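Local coordinates for protein glucose-1-phosphate thymidylyltransferase (Bacillus anthracis, PDB 4ECM) that catalyses the transfer of a thymidylyl group from dTTP to glucose 1-phosphate, yielding dTDP-glucose and pyrophosphate in the dTDP-L-rhamnose pathway, at residues A[153-158]-A[190-195]; A[140-145]-A[235-240]; A[126-131]-A[194-199]. All coordinates share one frame; numbering follows the deposited sequence. Where two conformers were deposited one is given.

Contact 1 of 3, residues A[153-158]-A[190-195]; sequences AKVLLQ and YAVTGI. With DAU (2'deoxy-thymidine-5'-diphospho-alpha-D-glucose), chain B.
Thr193 fastens itself to Leu156 with both its backbone and its side chain. From its CB, 3.4 Å from Leu156 O, the two branches part. OG1 occupies the position between the backbone N and the carbonyl carbon (chi1 66°), which lets it donate to Leu156 O at 2.7 Å from well above the carbonyl plane. CG2 lies beside the same carbonyl and touches Gln158 CG across the strands at 3.9 Å. Thr193 N donates to the same oxygen at 3.0 Å, nearly along the C=O axis, so two bonds grip one buried acceptor. A threonine suits this place because it offers a hydroxyl for the carbonyl and a methyl for the aliphatic root of Gln158. Next along comes the non-hydrogen-bonded pair Leu157 and Val192, and beyond it Gln158 and Ala191 exchange reciprocal backbone bonds as an antiparallel hydrogen-bonded pair. These strands belong to the mixed central sheet of the nucleotidyltransferase fold, and strand 190-198 turns a corner at Gly194. On the face carrying Leu157 and Val192, Leu157 CD2 touches Val192 CG2 at 3.7 Å, and Val192 CG1 reaches back to Val155 CB at 3.9 Å. The two branches of one valine thus serve two partners, while Ala169 of strand 167-172 touches both Leu157 and Val192. Towards the corner the backbones separate, and a water accepts from Leu156 N at 2.9 Å while lying close to Thr193 O and Ile195 O. The outward-turned carbonyl of Val192 takes a hydrogen bond from the glucose hydroxyl O4 of the bound dTDP-glucose, at 2.7 Å.

Contact 2 of 3, residues A[140-145]-A[235-240]; sequences RPYVEE and NEMSGW
The side chains of Tyr142 and Asn235 run antiparallel alongside one another, with ring and amide planes 60° apart. Asn235 CB comes obliquely against one side of the ring, 3.8 Å from Tyr142 CE1, so the apolar root of the asparagine meets the aromatic carbons while its polar end passes on towards Glu145. This is a helix-on-sheet contact of the nucleotidyltransferase alpha/beta fold: helix 140-147 lies against the end of strand 232-236 and the loop that follows it. Asn235 ND2 donates to Glu145 OE1 at 3.2 Å, with an almost straight N-H...O angle of 171°. The acceptor lies in the plane of the amide, yet the donor stands above the plane of the carboxylate. Lys154 of the adjacent strand bridges the pair, making a salt bridge to Glu145 OE1 and a hydrogen bond to Asn235 OD1. That fixes which way round the amide sits and probably favours a charged carboxylate. Tyrosine suits its site because its ring is long enough to carry a hydroxyl from the helix to the loop. With CG beside the backbone N (chi1 -50°), the ring extends across to Met237, whose CA lies 3.6 Å from Tyr142 OH. The hydroxyl is hydrogen-bonded to Asp137, and one water donates both to Tyr142 OH at 2.9 Å and to Glu236 O at 3.0 Å.

Contact 3 of 3, residues A[126-131]-A[194-199]; sequences MVVILG and GIYLYD. With DAU (2'deoxy-thymidine-5'-diphospho-alpha-D-glucose), chain B.
Val128 and Tyr196 form the tight centre of this antiparallel pairing. Val128 N donates to Tyr196 O at 2.7 Å with an N-H...O angle of 175°, and Tyr196 N returns the bond to Val128 O. Met126 pairs with Tyr198 in the same reciprocal way, and Leu130 N reaches Gly194 O where the strand bends. On the face of Met126, Val128, Tyr196 and Tyr198 the large side chains interlock. Met126 CG takes the position between the backbone N and the carbonyl carbon (chi1 76°); this brings SD to the edge of the Tyr198 ring, and a bend at chi3 then turns CE back to 3.9 Å from Tyr198 CB. The flexible thioether fits such a curved course. Gly194 lacks a side chain, which allows Leu130 CD1 to approach within 3.6 Å of Gly194 CA. The same methyl is 3.5 Å from the sugar-ring oxygen O5 of the bound dTDP-glucose, so this end forms part of the ligand pocket. On the other face Val127 CG2 and Leu197 CD2, side by side, still touch at 4.0 Å, and looser packing is confined to Ile195, whose CG2 stands 4.3 Å from Val127 CG1 and 4.4 Å from Ile129 CG1. No side here is a solvent side, since all the touching residues are buried. Helix 57-67 packs on Val127 and Ile129, helices 110-115 and 219-228 cover the methionine and tyrosine face, and parallel strand 25-30 flanks strand 125-130 on the side away from strand 190-198.

From the N terminus, strand 125-130 comes first, and contact 3 closes a loop when 194-199 returns alongside it. Helix 140-147 begins inside that loop but finds its partner at 235-240, beyond its end, so contacts 2 and 3 cross. Strand 153-159 follows the helix, and contact 1 closes a shorter loop with 190-195, nested within that of contact 2. Contacts 1 and 3 share Gly194 and Ile195: the bent strand 190-198 carries the sheet from 125-130 to 153-159. Strand 232-236 then joins beside 153-159. Val143 packs on Leu197 and Val127, tying helix 140-147 to contact 3, while contacts 1 and 3 both reach the bound dTDP-glucose.

Contact 1 of 3, residues A[153-158]-A[190-195]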
loop_
_atom_site.group_PDB
_atom_site.type_symbol
_atom_site.label_atom_id
_atom_site.label_comp_id
_atom_site.label_asym_id
_atom_site.label_seq_id
_atom_site.Cartn_x
_atom_site.Cartn_y
_atom_site.Cartn_z
ATOM N N ALA A 153 -20.404 24.061 -24.566
ATOM C CA ALA A 153 -19.603 22.864 -24.513
ATOM C C ALA A 153 -19.190 22.449 -25.903
ATOM O O ALA A 153 -19.694 22.981 -26.914
ATOM C CB ALA A 153 -20.400 21.728 -23.845
ATOM N N LYS A 154 -18.282 21.485 -25.933
ATOM C CA LYS A 154 -17.774 20.906 -27.159
ATOM C C LYS A 154 -17.450 19.433 -26.918
ATOM O O LYS A 154 -16.896 19.065 -25.879
ATOM C CB LYS A 154 -16.514 21.653 -27.631
ATOM C CG LYS A 154 -15.841 21.056 -28.879
ATOM C CD LYS A 154 -14.589 21.833 -29.315
ATOM C CE LYS A 154 -14.895 23.248 -29.878
ATOM N NZ LYS A 154 -15.705 23.288 -31.133
ATOM N N VAL A 155 -17.822 18.604 -27.881
ATOM C CA VAL A 155 -17.562 17.168 -27.848
ATOM C C VAL A 155 -16.743 16.836 -29.085
ATOM O O VAL A 155 -16.813 17.561 -30.105
ATOM C CB VAL A 155 -18.866 16.328 -27.794
ATOM C CG1 VAL A 155 -19.585 16.567 -26.471
ATOM C CG2 VAL A 155 -19.787 16.640 -28.986
ATOM N N LEU A 156 -15.943 15.776 -28.977
ATOM C CA LEU A 156 -15.059 15.331 -30.051
ATOM C C LEU A 156 -15.531 13.961 -30.508
ATOM O O LEU A 156 -15.705 13.056 -29.687
ATOM C CB LEU A 156 -13.616 15.265 -29.564
ATOM C CG LEU A 156 -13.072 16.557 -28.939
ATOM C CD1 LEU A 156 -11.571 16.412 -28.581
ATOM C CD2 LEU A 156 -13.299 17.765 -29.854
ATOM N N LEU A 157 -15.722 13.814 -31.818
ATOM C CA LEU A 157 -16.294 12.597 -32.399
ATOM C C LEU A 157 -15.300 11.726 -33.156
ATOM O O LEU A 157 -14.324 12.215 -33.736
ATOM C CB LEU A 157 -17.425 12.956 -33.370
ATOM C CG LEU A 157 -18.528 13.905 -32.877
ATOM C CD1 LEU A 157 -19.586 14.101 -33.981
ATOM C CD2 LEU A 157 -19.149 13.389 -31.589
ATOM N N GLN A 158 -15.575 10.424 -33.127
ATOM C CA GLN A 158 -14.809 9.435 -33.861
ATOM C C GLN A 158 -15.741 8.467 -34.534
ATOM O O GLN A 158 -16.619 7.903 -33.894
ATOM C CB GLN A 158 -13.906 8.628 -32.945
ATOM C CG GLN A 158 -12.536 9.194 -32.803
ATOM C CD GLN A 158 -11.650 8.931 -34.028
ATOM O OE1 GLN A 158 -10.713 9.660 -34.280
ATOM N NE2 GLN A 158 -11.938 7.884 -34.754
ATOM N N TYR A 190 -20.935 7.696 -35.434
ATOM C CA TYR A 190 -20.183 8.754 -34.754
ATOM C C TYR A 190 -20.183 8.580 -33.240
ATOM O O TYR A 190 -21.150 8.935 -32.585
ATOM C CB TYR A 190 -20.769 10.129 -35.052
ATOM C CG TYR A 190 -20.644 10.594 -36.490
ATOM C CD1 TYR A 190 -19.409 10.971 -37.029
ATOM C CD2 TYR A 190 -21.775 10.724 -37.290
ATOM C CE1 TYR A 190 -19.308 11.429 -38.368
ATOM C CE2 TYR A 190 -21.690 11.178 -38.611
ATOM C CZ TYR A 190 -20.466 11.528 -39.150
ATOM O OH TYR A 190 -20.435 11.987 -40.466
ATOM N N ALA A 191 -19.104 8.031 -32.689
ATOM C CA ALA A 191 -18.980 7.870 -31.250
ATOM C C ALA A 191 -18.584 9.187 -30.613
ATOM O O ALA A 191 -17.706 9.884 -31.121
ATOM C CB ALA A 191 -17.928 6.799 -30.914
ATOM N N VAL A 192 -19.239 9.540 -29.507
ATOM C CA VAL A 192 -18.890 10.746 -28.755
ATOM C C VAL A 192 -17.814 10.286 -27.768
ATOM O O VAL A 192 -18.097 9.581 -26.790
ATOM C CB VAL A 192 -20.112 11.365 -28.036
ATOM C CG1 VAL A 192 -19.709 12.612 -27.233
ATOM C CG2 VAL A 192 -21.190 11.725 -29.037
ATOM N N THR A 193 -16.577 10.666 -28.051
ATOM C CA THR A 193 -15.444 10.239 -27.249
ATOM C C THR A 193 -15.473 10.824 -25.858
ATOM O O THR A 193 -16.217 11.764 -25.586
ATOM C CB THR A 193 -14.119 10.666 -27.869
ATOM O OG1 THR A 193 -14.029 12.093 -27.850
ATOM C CG2 THR A 193 -14.003 10.150 -29.292
ATOM N N GLY A 194 -14.614 10.269 -24.995
ATOM C CA GLY A 194 -14.489 10.695 -23.617
ATOM C C GLY A 194 -13.562 11.881 -23.388
ATOM O O GLY A 194 -12.776 11.882 -22.429
ATOM N N ILE A 195 -13.637 12.874 -24.272
ATOM C CA ILE A 195 -12.874 14.106 -24.134
ATOM C C ILE A 195 -13.911 15.189 -24.256
ATOM O O ILE A 195 -14.478 15.377 -25.331
ATOM C CB ILE A 195 -11.808 14.316 -25.215
ATOM C CG1 ILE A 195 -10.816 13.147 -25.275
ATOM C CG2 ILE A 195 -11.034 15.621 -24.930
ATOM C CD1 ILE A 195 -11.352 11.890 -25.886
HETATM O O6 DAU B . -15.043 5.761 -24.002
HETATM C C6 DAU B . -16.025 6.661 -24.519
HETATM C C5 DAU B . -17.362 6.404 -23.838
HETATM O O5 DAU B . -17.155 6.526 -22.434
HETATM C C4 DAU B . -18.440 7.382 -24.317
HETATM O O4 DAU B . -18.709 7.201 -25.702
HETATM C C3 DAU B . -19.747 7.224 -23.545
HETATM O O3 DAU B . -20.663 8.258 -23.966
HETATM C C2 DAU B . -19.437 7.337 -22.047
HETATM O O2 DAU B . -20.614 7.088 -21.256
HETATM C C1 DAU B . -18.336 6.366 -21.638
HETATM O O1 DAU B . -18.824 5.034 -21.760
HETATM P P2 DAU B . -18.153 3.828 -20.922
HETATM O O3P DAU B . -16.836 3.418 -21.536
HETATM O O4P DAU B . -19.239 2.817 -20.683
HETATM O OPP DAU B . -17.783 4.554 -19.525
HETATM P P DAU B . -17.053 3.774 -18.322
HETATM O O1P DAU B . -16.134 2.724 -18.899
HETATM O O2P DAU B . -18.087 3.408 -17.320
HETATM O "O5'" DAU B . -16.106 4.918 -17.694
HETATM C "C5'" DAU B . -14.980 5.362 -18.423
HETATM C "C4'" DAU B . -13.947 6.114 -17.584
HETATM O "O4'" DAU B . -14.511 7.036 -16.654
HETATM C "C3'" DAU B . -13.019 5.195 -16.821
HETATM O "O3'" DAU B . -11.697 5.589 -17.200
HETATM C "C2'" DAU B . -13.266 5.476 -15.358
HETATM C "C1'" DAU B . -14.007 6.805 -15.353
HETATM N N11 DAU B . -15.213 6.870 -14.510
HETATM C C61 DAU B . -16.257 5.944 -14.762
HETATM C C51 DAU B . -17.245 5.723 -13.824
HETATM C C5A DAU B . -18.412 4.815 -14.152
HETATM C C21 DAU B . -15.087 7.390 -13.207
HETATM O O21 DAU B . -14.055 8.206 -12.947
HETATM N N31 DAU B . -16.040 7.197 -12.263
HETATM C C41 DAU B . -17.105 6.389 -12.505
HETATM O O41 DAU B . -18.037 6.190 -11.545
HETATM O O HOH W 1 -16.534 14.219 -26.568
#

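Contact 2 of 3, residues A[140-145]-A[235-240]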
loop_
_atom_site.group_PDB
_atom_site.type_symbol
_atom_site.label_atom_id
_atom_site.label_comp_id
_atom_site.label_asym_id
_atom_site.label_seq_id
_atom_site.Cartn_x
_atom_site.Cartn_y
_atom_site.Cartn_z
ATOM N N ARG A 140 -4.986 20.776 -28.433
ATOM C CA ARG A 140 -4.876 22.233 -28.583
ATOM C C ARG A 140 -5.801 22.877 -29.600
ATOM O O ARG A 140 -6.443 23.871 -29.292
ATOM C CB ARG A 140 -3.418 22.668 -28.843
ATOM C CG ARG A 140 -3.229 24.195 -28.983
ATOM C CD ARG A 140 -1.750 24.565 -29.247
ATOM N NE ARG A 140 -0.880 24.192 -28.126
ATOM C CZ ARG A 140 -0.586 24.992 -27.103
ATOM N NH1 ARG A 140 0.203 24.568 -26.124
ATOM N NH2 ARG A 140 -1.075 26.217 -27.050
ATOM N N PRO A 141 -5.871 22.330 -30.819
ATOM C CA PRO A 141 -6.751 22.982 -31.793
ATOM C C PRO A 141 -8.195 23.074 -31.324
ATOM O O PRO A 141 -8.870 24.073 -31.598
ATOM C CB PRO A 141 -6.627 22.093 -33.040
ATOM C CG PRO A 141 -5.260 21.468 -32.915
ATOM C CD PRO A 141 -5.070 21.245 -31.422
ATOM N N TYR A 142 -8.644 22.050 -30.599
ATOM C CA TYR A 142 -10.005 22.005 -30.086
ATOM C C TYR A 142 -10.174 22.944 -28.885
ATOM O O TYR A 142 -11.205 23.633 -28.759
ATOM C CB TYR A 142 -10.372 20.581 -29.698
ATOM C CG TYR A 142 -10.062 19.573 -30.783
ATOM C CD1 TYR A 142 -10.624 19.693 -32.056
ATOM C CD2 TYR A 142 -9.225 18.496 -30.533
ATOM C CE1 TYR A 142 -10.337 18.769 -33.061
ATOM C CE2 TYR A 142 -8.938 17.550 -31.524
ATOM C CZ TYR A 142 -9.491 17.692 -32.774
ATOM O OH TYR A 142 -9.198 16.782 -33.733
ATOM N N VAL A 143 -9.167 22.983 -28.021
ATOM C CA VAL A 143 -9.198 23.865 -26.870
ATOM C C VAL A 143 -9.207 25.337 -27.340
ATOM O O VAL A 143 -9.963 26.142 -26.823
ATOM C CB VAL A 143 -8.030 23.598 -25.915
ATOM C CG1 VAL A 143 -7.966 24.662 -24.825
ATOM C CG2 VAL A 143 -8.148 22.202 -25.324
ATOM N N GLU A 144 -8.398 25.660 -28.342
ATOM C CA GLU A 144 -8.354 27.016 -28.902
ATOM C C GLU A 144 -9.690 27.449 -29.484
ATOM O O GLU A 144 -10.103 28.597 -29.292
ATOM C CB GLU A 144 -7.270 27.128 -29.976
ATOM C CG GLU A 144 -5.872 27.045 -29.418
ATOM C CD GLU A 144 -4.798 26.991 -30.499
ATOM O OE1 GLU A 144 -5.135 26.745 -31.683
ATOM O OE2 GLU A 144 -3.618 27.188 -30.143
ATOM N N GLU A 145 -10.352 26.557 -30.218
ATOM C CA GLU A 145 -11.678 26.869 -30.751
ATOM C C GLU A 145 -12.656 27.092 -29.633
ATOM O O GLU A 145 -13.444 28.031 -29.676
ATOM C CB GLU A 145 -12.257 25.762 -31.619
ATOM C CG GLU A 145 -11.878 25.797 -33.060
ATOM C CD GLU A 145 -12.653 24.761 -33.893
ATOM O OE1 GLU A 145 -13.811 24.419 -33.550
ATOM O OE2 GLU A 145 -12.091 24.309 -34.905
ATOM N N ASN A 235 -16.435 18.585 -33.079
ATOM C CA ASN A 235 -15.386 18.430 -34.058
ATOM C C ASN A 235 -15.127 16.949 -34.256
ATOM O O ASN A 235 -15.186 16.169 -33.307
ATOM C CB ASN A 235 -14.078 19.079 -33.618
ATOM C CG ASN A 235 -14.203 20.553 -33.378
ATOM O OD1 ASN A 235 -14.772 20.981 -32.373
ATOM N ND2 ASN A 235 -13.602 21.347 -34.260
ATOM N N GLU A 236 -14.849 16.567 -35.492
ATOM C CA GLU A 236 -14.486 15.210 -35.793
ATOM C C GLU A 236 -12.986 15.128 -35.643
ATOM O O GLU A 236 -12.267 15.962 -36.169
ATOM C CB GLU A 236 -14.876 14.849 -37.218
ATOM C CG GLU A 236 -16.363 14.944 -37.483
ATOM C CD GLU A 236 -16.741 14.459 -38.885
ATOM O OE1 GLU A 236 -16.242 13.385 -39.313
ATOM O OE2 GLU A 236 -17.561 15.148 -39.530
ATOM N N MET A 237 -12.520 14.127 -34.919
ATOM C CA MET A 237 -11.097 13.929 -34.701
ATOM C C MET A 237 -10.443 13.386 -35.939
ATOM O O MET A 237 -11.108 12.784 -36.772
ATOM C CB MET A 237 -10.854 12.929 -33.570
ATOM C CG MET A 237 -11.128 13.480 -32.172
ATOM S SD MET A 237 -10.671 12.271 -30.922
ATOM C CE MET A 237 -10.718 13.287 -29.466
ATOM N N SER A 238 -9.139 13.633 -36.091
ATOM C CA SER A 238 -8.403 13.244 -37.314
ATOM C C SER A 238 -7.595 11.934 -37.274
ATOM O O SER A 238 -7.514 11.237 -38.281
ATOM C CB SER A 238 -7.468 14.380 -37.717
ATOM O OG SER A 238 -6.657 14.759 -36.624
ATOM N N GLY A 239 -6.987 11.612 -36.135
ATOM C CA GLY A 239 -6.175 10.399 -36.034
ATOM C C GLY A 239 -6.909 9.250 -35.372
ATOM O O GLY A 239 -8.141 9.193 -35.408
ATOM N N TRP A 240 -6.166 8.358 -34.719
ATOM C CA TRP A 240 -6.789 7.229 -34.070
ATOM C C TRP A 240 -7.231 7.521 -32.648
ATOM O O TRP A 240 -6.767 8.470 -31.990
ATOM C CB TRP A 240 -5.868 5.993 -34.109
ATOM C CG TRP A 240 -4.499 6.180 -33.522
ATOM C CD1 TRP A 240 -3.345 6.442 -34.212
ATOM C CD2 TRP A 240 -4.121 6.075 -32.143
ATOM N NE1 TRP A 240 -2.284 6.527 -33.349
ATOM C CE2 TRP A 240 -2.729 6.306 -32.072
ATOM C CE3 TRP A 240 -4.820 5.815 -30.962
ATOM C CZ2 TRP A 240 -2.027 6.294 -30.867
ATOM C CZ3 TRP A 240 -4.123 5.801 -29.765
ATOM C CH2 TRP A 240 -2.740 6.034 -29.725
HETATM O O HOH W 2 -9.621 17.374 -36.491
#

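Contact 3 of 3, residues A[126-131]-A[194-199]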
loop_
_atom_site.group_PDB
_atom_site.type_symbol
_atom_site.label_atom_id
_atom_site.label_comp_id
_atom_site.label_asym_id
_atom_site.label_seq_id
_atom_site.Cartn_x
_atom_site.Cartn_y
_atom_site.Cartn_z
ATOM N N MET A 126 -13.141 23.990 -18.515
ATOM C CA MET A 126 -12.416 22.762 -18.260
ATOM C C MET A 126 -12.379 21.786 -19.421
ATOM O O MET A 126 -13.265 21.781 -20.285
ATOM C CB MET A 126 -13.089 22.063 -17.090
ATOM C CG MET A 126 -14.409 21.380 -17.471
ATOM S SD MET A 126 -15.512 21.187 -16.077
ATOM C CE MET A 126 -16.311 22.823 -16.127
ATOM N N VAL A 127 -11.327 20.981 -19.438
ATOM C CA VAL A 127 -11.217 19.867 -20.356
ATOM C C VAL A 127 -11.253 18.613 -19.483
ATOM O O VAL A 127 -10.462 18.469 -18.539
ATOM C CB VAL A 127 -9.940 19.879 -21.213
ATOM C CG1 VAL A 127 -9.865 18.584 -22.049
ATOM C CG2 VAL A 127 -9.916 21.118 -22.127
ATOM N N VAL A 128 -12.204 17.734 -19.771
ATOM C CA VAL A 128 -12.361 16.501 -19.030
ATOM C C VAL A 128 -11.917 15.341 -19.911
ATOM O O VAL A 128 -12.390 15.208 -21.030
ATOM C CB VAL A 128 -13.829 16.276 -18.656
ATOM C CG1 VAL A 128 -13.987 14.938 -17.943
ATOM C CG2 VAL A 128 -14.367 17.452 -17.808
ATOM N N ILE A 129 -10.990 14.518 -19.423
ATOM C CA ILE A 129 -10.556 13.340 -20.151
ATOM C C ILE A 129 -10.821 12.067 -19.351
ATOM O O ILE A 129 -10.314 11.901 -18.226
ATOM C CB ILE A 129 -9.047 13.384 -20.489
ATOM C CG1 ILE A 129 -8.713 14.662 -21.273
ATOM C CG2 ILE A 129 -8.641 12.140 -21.300
ATOM C CD1 ILE A 129 -7.294 14.699 -21.836
ATOM N N LEU A 130 -11.613 11.155 -19.915
ATOM C CA LEU A 130 -11.821 9.872 -19.259
ATOM C C LEU A 130 -10.448 9.172 -19.351
ATOM O O LEU A 130 -9.834 9.099 -20.419
ATOM C CB LEU A 130 -12.933 9.060 -19.924
ATOM C CG LEU A 130 -14.284 9.774 -20.033
ATOM C CD1 LEU A 130 -15.354 8.870 -20.630
ATOM C CD2 LEU A 130 -14.714 10.289 -18.653
ATOM N N GLY A 131 -9.958 8.704 -18.215
ATOM C CA GLY A 131 -8.638 8.094 -18.124
ATOM C C GLY A 131 -8.322 6.970 -19.069
ATOM O O GLY A 131 -7.156 6.763 -19.408
ATOM N N GLY A 194 -14.614 10.269 -24.995
ATOM C CA GLY A 194 -14.489 10.695 -23.617
ATOM C C GLY A 194 -13.562 11.881 -23.388
ATOM O O GLY A 194 -12.776 11.882 -22.429
ATOM N N ILE A 195 -13.637 12.874 -24.272
ATOM C CA ILE A 195 -12.874 14.106 -24.134
ATOM C C ILE A 195 -13.911 15.189 -24.256
ATOM O O ILE A 195 -14.478 15.377 -25.331
ATOM C CB ILE A 195 -11.808 14.316 -25.215
ATOM C CG1 ILE A 195 -10.816 13.147 -25.275
ATOM C CG2 ILE A 195 -11.034 15.621 -24.930
ATOM C CD1 ILE A 195 -11.352 11.890 -25.886
ATOM N N TYR A 196 -14.183 15.872 -23.150
ATOM C CA TYR A 196 -15.234 16.872 -23.085
ATOM C C TYR A 196 -14.696 18.254 -22.708
ATOM O O TYR A 196 -13.830 18.385 -21.836
ATOM C CB TYR A 196 -16.267 16.442 -22.032
ATOM C CG TYR A 196 -16.727 15.013 -22.193
ATOM C CD1 TYR A 196 -17.602 14.652 -23.207
ATOM C CD2 TYR A 196 -16.290 14.024 -21.334
ATOM C CE1 TYR A 196 -18.012 13.340 -23.364
ATOM C CE2 TYR A 196 -16.706 12.707 -21.480
ATOM C CZ TYR A 196 -17.560 12.374 -22.492
ATOM O OH TYR A 196 -17.956 11.064 -22.639
ATOM N N LEU A 197 -15.206 19.285 -23.373
ATOM C CA LEU A 197 -14.819 20.639 -23.053
ATOM C C LEU A 197 -16.082 21.331 -22.573
ATOM O O LEU A 197 -17.072 21.387 -23.314
ATOM C CB LEU A 197 -14.166 21.354 -24.240
ATOM C CG LEU A 197 -12.891 20.692 -24.809
ATOM C CD1 LEU A 197 -13.242 19.566 -25.794
ATOM C CD2 LEU A 197 -12.000 21.681 -25.501
ATOM N N TYR A 198 -16.055 21.821 -21.324
ATOM C CA TYR A 198 -17.229 22.463 -20.685
ATOM C C TYR A 198 -16.956 23.823 -20.043
ATOM O O TYR A 198 -15.824 24.124 -19.647
ATOM C CB TYR A 198 -17.780 21.594 -19.547
ATOM C CG TYR A 198 -18.298 20.226 -19.919
ATOM C CD1 TYR A 198 -19.308 20.079 -20.858
ATOM C CD2 TYR A 198 -17.842 19.092 -19.269
ATOM C CE1 TYR A 198 -19.808 18.837 -21.195
ATOM C CE2 TYR A 198 -18.351 17.817 -19.590
ATOM C CZ TYR A 198 -19.334 17.705 -20.561
ATOM O OH TYR A 198 -19.855 16.476 -20.907
ATOM N N ASP A 199 -18.005 24.649 -19.955
ATOM C CA ASP A 199 -17.916 25.877 -19.196
ATOM C C ASP A 199 -18.411 25.512 -17.790
ATOM O O ASP A 199 -18.880 24.398 -17.557
ATOM C CB ASP A 199 -18.683 27.056 -19.827
ATOM C CG ASP A 199 -20.194 26.853 -19.895
ATOM O OD1 ASP A 199 -20.723 25.883 -19.329
ATOM O OD2 ASP A 199 -20.855 27.705 -20.530
HETATM O O6 DAU B . -15.043 5.761 -24.002
HETATM C C6 DAU B . -16.025 6.661 -24.519
HETATM C C5 DAU B . -17.362 6.404 -23.838
HETATM O O5 DAU B . -17.155 6.526 -22.434
HETATM C C4 DAU B . -18.440 7.382 -24.317
HETATM O O4 DAU B . -18.709 7.201 -25.702
HETATM C C3 DAU B . -19.747 7.224 -23.545
HETATM O O3 DAU B . -20.663 8.258 -23.966
HETATM C C2 DAU B . -19.437 7.337 -22.047
HETATM O O2 DAU B . -20.614 7.088 -21.256
HETATM C C1 DAU B . -18.336 6.366 -21.638
HETATM O O1 DAU B . -18.824 5.034 -21.760
HETATM P P2 DAU B . -18.153 3.828 -20.922
HETATM O O3P DAU B . -16.836 3.418 -21.536
HETATM O O4P DAU B . -19.239 2.817 -20.683
HETATM O OPP DAU B . -17.783 4.554 -19.525
HETATM P P DAU B . -17.053 3.774 -18.322
HETATM O O1P DAU B . -16.134 2.724 -18.899
HETATM O O2P DAU B . -18.087 3.408 -17.320
HETATM O "O5'" DAU B . -16.106 4.918 -17.694
HETATM C "C5'" DAU B . -14.980 5.362 -18.423
HETATM C "C4'" DAU B . -13.947 6.114 -17.584
HETATM O "O4'" DAU B . -14.511 7.036 -16.654
HETATM C "C3'" DAU B . -13.019 5.195 -16.821
HETATM O "O3'" DAU B . -11.697 5.589 -17.200
HETATM C "C2'" DAU B . -13.266 5.476 -15.358
HETATM C "C1'" DAU B . -14.007 6.805 -15.353
HETATM N N11 DAU B . -15.213 6.870 -14.510
HETATM C C61 DAU B . -16.257 5.944 -14.762
HETATM C C51 DAU B . -17.245 5.723 -13.824
HETATM C C5A DAU B . -18.412 4.815 -14.152
HETATM C C21 DAU B . -15.087 7.390 -13.207
HETATM O O21 DAU B . -14.055 8.206 -12.947
HETATM N N31 DAU B . -16.040 7.197 -12.263
HETATM C C41 DAU B . -17.105 6.389 -12.505
HETATM O O41 DAU B . -18.037 6.190 -11.545
#